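Local coordinates for lamina-associated polypeptide 2 isoforms alpha/zeta (Mus musculus, PDB 2V0X), which dimerizes through this C-terminal domain and belongs to the nuclear lamina, where it probably works with lamin A and chromatin, at residues 59-64 against 170-175; 207-212 against 218-223. The protein carries 2 engineered substitutions. One frame throughout, in Å; residues are numbered along the deposited sequence.

Contact 1: residues 59-64 against 170-175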
loop_
_atom_site.group_PDB
_atom_site.type_symbol
_atom_site.label_atom_id
_atom_site.label_comp_id
_atom_site.label_asym_id
_atom_site.label_seq_id
_atom_site.Cartn_x
_atom_site.Cartn_y
_atom_site.Cartn_z
ATOM N N CYS B 59 3.202 9.586 -14.113
ATOM C CA CYS B 59 4.415 10.099 -14.756
ATOM C C CYS B 59 5.689 9.517 -14.196
ATOM O O CYS B 59 6.654 9.303 -14.927
ATOM C CB CYS B 59 4.521 11.625 -14.646
ATOM S SG CYS B 59 3.337 12.488 -15.654
ATOM N N ARG B 60 5.716 9.343 -12.885
ATOM C CA ARG B 60 6.904 8.843 -12.228
ATOM C C ARG B 60 7.046 7.325 -12.243
ATOM O O ARG B 60 8.152 6.801 -12.323
ATOM C CB ARG B 60 6.974 9.410 -10.803
ATOM C CG ARG B 60 7.254 10.918 -10.790
ATOM C CD ARG B 60 6.927 11.590 -9.458
ATOM N NE ARG B 60 7.690 12.830 -9.280
ATOM C CZ ARG B 60 7.371 14.017 -9.797
ATOM N NH1 ARG B 60 6.288 14.166 -10.541
ATOM N NH2 ARG B 60 8.146 15.066 -9.572
ATOM N N TYR B 61 5.923 6.621 -12.245
ATOM C CA TYR B 61 5.954 5.168 -12.242
ATOM C C TYR B 61 4.964 4.605 -13.243
ATOM O O TYR B 61 4.067 3.840 -12.879
ATOM C CB TYR B 61 5.628 4.677 -10.831
ATOM C CG TYR B 61 6.578 5.249 -9.805
ATOM C CD1 TYR B 61 6.201 6.313 -8.996
ATOM C CD2 TYR B 61 7.857 4.711 -9.640
ATOM C CE1 TYR B 61 7.065 6.822 -8.032
ATOM C CE2 TYR B 61 8.727 5.220 -8.684
ATOM C CZ TYR B 61 8.325 6.265 -7.884
ATOM O OH TYR B 61 9.182 6.736 -6.912
ATOM N N PRO B 62 5.169 4.913 -14.536
ATOM C CA PRO B 62 4.305 4.460 -15.626
ATOM C C PRO B 62 4.265 2.935 -15.796
ATOM O O PRO B 62 5.281 2.243 -15.680
ATOM C CB PRO B 62 4.930 5.138 -16.847
ATOM C CG PRO B 62 6.391 5.102 -16.508
ATOM C CD PRO B 62 6.389 5.551 -15.071
ATOM N N VAL B 63 3.080 2.425 -16.101
ATOM C CA VAL B 63 2.895 1.005 -16.311
ATOM C C VAL B 63 2.018 0.822 -17.553
ATOM O O VAL B 63 1.207 1.693 -17.887
ATOM C CB VAL B 63 2.272 0.331 -15.067
ATOM C CG1 VAL B 63 1.864 -1.105 -15.379
ATOM C CG2 VAL B 63 3.290 0.324 -13.915
ATOM N N SER B 64 2.219 -0.288 -18.253
ATOM C CA SER B 64 1.469 -0.591 -19.455
ATOM C C SER B 64 0.959 -2.026 -19.459
ATOM O O SER B 64 1.414 -2.866 -18.666
ATOM C CB SER B 64 2.353 -0.374 -20.692
ATOM O OG SER B 64 2.796 0.971 -20.783
ATOM N N CYS B 170 15.471 4.352 -2.769
ATOM C CA CYS B 170 15.159 5.063 -1.539
ATOM C C CYS B 170 13.993 6.013 -1.828
ATOM O O CYS B 170 13.066 6.103 -1.027
ATOM C CB CYS B 170 16.374 5.839 -1.004
ATOM S SG CYS B 170 16.169 6.370 0.742
ATOM N N ASP B 171 14.028 6.694 -2.980
ATOM C CA ASP B 171 12.938 7.599 -3.370
ATOM C C ASP B 171 11.621 6.820 -3.495
ATOM O O ASP B 171 10.595 7.231 -2.958
ATOM C CB ASP B 171 13.232 8.296 -4.714
ATOM C CG ASP B 171 14.368 9.315 -4.625
ATOM O OD1 ASP B 171 14.679 9.794 -3.509
ATOM O OD2 ASP B 171 14.950 9.632 -5.686
ATOM N N ALA B 172 11.662 5.690 -4.192
ATOM C CA ALA B 172 10.481 4.843 -4.372
ATOM C C ALA B 172 9.912 4.412 -3.012
ATOM O O ALA B 172 8.692 4.438 -2.799
ATOM C CB ALA B 172 10.826 3.625 -5.210
ATOM N N ALA B 173 10.796 4.063 -2.082
ATOM C CA ALA B 173 10.376 3.644 -0.749
ATOM C C ALA B 173 9.614 4.783 -0.035
ATOM O O ALA B 173 8.637 4.533 0.674
ATOM C CB ALA B 173 11.594 3.194 0.071
ATOM N N PHE B 174 10.058 6.025 -0.207
ATOM C CA PHE B 174 9.354 7.146 0.408
ATOM C C PHE B 174 7.995 7.381 -0.270
ATOM O O PHE B 174 7.024 7.731 0.394
ATOM C CB PHE B 174 10.212 8.417 0.423
ATOM C CG PHE B 174 11.175 8.457 1.566
ATOM C CD1 PHE B 174 12.360 7.720 1.522
ATOM C CD2 PHE B 174 10.850 9.122 2.738
ATOM C CE1 PHE B 174 13.199 7.636 2.635
ATOM C CE2 PHE B 174 11.678 9.046 3.856
ATOM C CZ PHE B 174 12.854 8.295 3.801
ATOM N N ASP B 175 7.921 7.163 -1.580
ATOM C CA ASP B 175 6.650 7.304 -2.294
ATOM C C ASP B 175 5.663 6.192 -1.846
ATOM O O ASP B 175 4.465 6.440 -1.711
ATOM C CB ASP B 175 6.892 7.293 -3.805
ATOM C CG ASP B 175 7.562 8.593 -4.299
ATOM O OD1 ASP B 175 7.401 9.651 -3.656
ATOM O OD2 ASP B 175 8.266 8.561 -5.318
#

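Contact 2: residues 207-212 against 218-223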
loop_
_atom_site.group_PDB
_atom_site.type_symbol
_atom_site.label_atom_id
_atom_site.label_comp_id
_atom_site.label_asym_id
_atom_site.label_seq_id
_atom_site.Cartn_x
_atom_site.Cartn_y
_atom_site.Cartn_z
ATOM N N ASN B 207 -19.209 16.862 12.652
ATOM C CA ASN B 207 -18.481 17.481 11.564
ATOM C C ASN B 207 -17.045 17.722 12.021
ATOM O O ASN B 207 -16.100 17.350 11.336
ATOM C CB ASN B 207 -19.136 18.806 11.156
ATOM C CG ASN B 207 -20.514 18.622 10.517
ATOM O OD1 ASN B 207 -21.245 19.591 10.320
ATOM N ND2 ASN B 207 -20.863 17.389 10.178
ATOM N N LYS B 208 -16.901 18.315 13.201
ATOM C CA LYS B 208 -15.594 18.616 13.789
ATOM C C LYS B 208 -14.706 17.368 13.936
ATOM O O LYS B 208 -13.549 17.378 13.528
ATOM C CB LYS B 208 -15.791 19.276 15.154
ATOM C CG LYS B 208 -14.546 19.899 15.750
ATOM C CD LYS B 208 -14.878 20.612 17.055
ATOM C CE LYS B 208 -13.685 21.393 17.594
ATOM N NZ LYS B 208 -13.225 22.457 16.657
ATOM N N LEU B 209 -15.255 16.298 14.504
ATOM C CA LEU B 209 -14.502 15.063 14.698
ATOM C C LEU B 209 -14.082 14.413 13.378
ATOM O O LEU B 209 -12.978 13.881 13.250
ATOM C CB LEU B 209 -15.320 14.070 15.529
ATOM C CG LEU B 209 -15.549 14.427 16.999
ATOM C CD1 LEU B 209 -16.489 13.424 17.563
ATOM C CD2 LEU B 209 -14.247 14.426 17.800
ATOM N N THR B 210 -14.971 14.465 12.397
ATOM C CA THR B 210 -14.716 13.894 11.088
ATOM C C THR B 210 -13.594 14.575 10.283
ATOM O O THR B 210 -12.861 13.897 9.578
ATOM C CB THR B 210 -16.019 13.891 10.248
ATOM O OG1 THR B 210 -16.978 13.034 10.877
ATOM C CG2 THR B 210 -15.753 13.395 8.830
ATOM N N VAL B 211 -13.475 15.902 10.372
ATOM C CA VAL B 211 -12.453 16.634 9.603
ATOM C C VAL B 211 -11.158 16.928 10.372
ATOM O O VAL B 211 -10.232 17.553 9.845
ATOM C CB VAL B 211 -13.010 17.963 9.025
ATOM C CG1 VAL B 211 -14.260 17.695 8.193
ATOM C CG2 VAL B 211 -13.308 18.954 10.147
ATOM N N ALA B 212 -11.109 16.493 11.621
ATOM C CA ALA B 212 -9.937 16.697 12.453
ATOM C C ALA B 212 -8.739 15.962 11.847
ATOM O O ALA B 212 -8.891 15.090 10.983
ATOM C CB ALA B 212 -10.204 16.153 13.860
ATOM N N THR B 218 -6.069 6.278 17.908
ATOM C CA THR B 218 -7.525 6.187 17.915
ATOM C C THR B 218 -8.120 6.973 16.733
ATOM O O THR B 218 -7.519 7.924 16.229
ATOM C CB THR B 218 -8.156 6.684 19.244
ATOM O OG1 THR B 218 -7.906 8.080 19.405
ATOM C CG2 THR B 218 -7.605 5.914 20.435
ATOM N N LEU B 219 -9.324 6.590 16.334
ATOM C CA LEU B 219 -10.021 7.214 15.208
ATOM C C LEU B 219 -10.160 8.732 15.370
ATOM O O LEU B 219 -9.971 9.490 14.420
ATOM C CB LEU B 219 -11.399 6.563 15.084
ATOM C CG LEU B 219 -11.982 6.081 13.757
ATOM C CD1 LEU B 219 -10.963 5.288 12.955
ATOM C CD2 LEU B 219 -13.223 5.245 14.072
ATOM N N PHE B 220 -10.426 9.184 16.591
ATOM C CA PHE B 220 -10.614 10.610 16.820
ATOM C C PHE B 220 -9.614 11.276 17.772
ATOM O O PHE B 220 -9.733 12.480 18.056
ATOM C CB PHE B 220 -12.041 10.864 17.315
ATOM C CG PHE B 220 -13.114 10.361 16.383
ATOM C CD1 PHE B 220 -13.840 9.218 16.698
ATOM C CD2 PHE B 220 -13.439 11.068 15.234
ATOM C CE1 PHE B 220 -14.891 8.785 15.880
ATOM C CE2 PHE B 220 -14.484 10.655 14.404
ATOM C CZ PHE B 220 -15.212 9.514 14.727
ATOM N N GLY B 221 -8.652 10.496 18.271
ATOM C CA GLY B 221 -7.647 11.009 19.197
ATOM C C GLY B 221 -7.041 12.349 18.816
ATOM O O GLY B 221 -6.787 12.625 17.641
ATOM N N GLY B 222 -6.821 13.194 19.819
ATOM C CA GLY B 222 -6.256 14.508 19.566
ATOM C C GLY B 222 -7.330 15.574 19.437
ATOM O O GLY B 222 -7.088 16.751 19.714
ATOM N N GLU B 223 -8.524 15.159 19.025
ATOM C CA GLU B 223 -9.646 16.077 18.855
ATOM C C GLU B 223 -10.820 15.718 19.768
ATOM O O GLU B 223 -11.529 16.602 20.248
ATOM C CB GLU B 223 -10.108 16.067 17.394
ATOM C CG GLU B 223 -11.285 16.988 17.074
ATOM C CD GLU B 223 -10.913 18.460 17.083
ATOM O OE1 GLU B 223 -11.441 19.195 17.941
ATOM O OE2 GLU B 223 -10.104 18.884 16.227
#

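Contact 1: residues 59-64 against 170-175
Tyr-61, in a loop without regular structure, meets one turn of helix 152-196 near Ala-172, the two CA atoms staying 9.1 Å apart, too far for the backbones to touch. The gap is bridged by the tyrosine side chain. Its CB points toward the helix, and with CG anti to the carbonyl carbon (chi1 -57°) the ring extends so that its hydroxyl leads. There Tyr-61 OH donates a short hydrogen bond of 2.6 Å to Asp-175 OD2, received on the anti lone pair, away from the other carboxylate oxygen. Asp-175 OD2 lies at the ring edge, in the ring plane, 3.4 Å from Tyr-61 CE1, while the carboxylate itself is turned 78° from the ring. One helical turn earlier, Ala-172 CA comes within 3.4 Å of Tyr-61 OH, an approach that the small alanine side chain probably permits. Asp-175 OD1 has a second partner in Arg-178, a long, weak ion pair. Helix 100-146 packs against both partners through Ile-123, and Thr-127 touches Ala-172; the tyrosine thus tethers the loop between helices 35-46 and 66-72 to the hairpin of long helices 100-146 and 152-196, as His-126 does by hydrogen bonding to Pro-62 O.

Contact 2: residues 207-212 against 218-223
Glu-223 reaches back from the loop to Lys-208 and Leu-209 of helix 203-211 and to Ala-212 just beyond, and its side chain can be followed atom by atom. Glu-223 CB lies 3.5 Å from Ala-212 CB. Glu-223 CG, anti to the backbone N (chi1 180°), keeps to the same methyl and also comes 4.0 Å from Leu-209 CD2. At chi2 (72°) the chain bends, carrying CD past Ala-212 to cross Lys-208 at about a right angle. OE2 remains beside the Ala-212 methyl, while Glu-223 OE1 lies 3.2 Å from Lys-208 CE. The ammonium is farther off: Lys-208 NZ to Glu-223 OE1 is a long salt bridge of 3.9 Å. OE1 is thus buried against the lysine methylenes without a hydrogen-bond partner, a placement to be read with caution because the glutamate is poorly ordered. Residues 220-223 form a type II beta turn, closed by Glu-223 N to Phe-220 O, with Gly-222 at its third position, where the positive phi calls for glycine. Phe-220 provides the other half of the contact. Phe-220 CD2 sits 3.6 Å from Leu-209 CB, and Leu-209 O lies at the ring edge, in plane, 3.5 Å from Phe-220 CD2. The ring also packs on Arg-192 of helix 152-196 and Ile-81 of the second subunit. With the ring cut back to an alanine here, Leu-209 CB would probably lose its cover and a gap would be left between Arg-192 and that Ile-81. Arg-192 hydrogen-bonds to the carbonyls of Thr-210, Ala-212 and Leu-219, while Asp-78 of the second subunit hydrogen-bonds to Thr-218 OG1 and Phe-220 N.

How the contacts relate
Helix 152-196 serves both contacts, as one of the two partners in contact 1 and as a neighbour of contact 2, through Arg-192; their centres are 31 Å apart and their nearest atoms about 20 Å. Contact 1 joins parts far apart in sequence, is small and partly buried, and lies nearer the middle of the chain. Contact 2 is local in sequence and farther out, yet it is the more buried and the larger, 315 against 127 Å². A single short polar bond dominates the first; the second is mainly apolar, with one long ion pair on its exposed side, at Lys-208. Each is also flanked by the second subunit of the dimer.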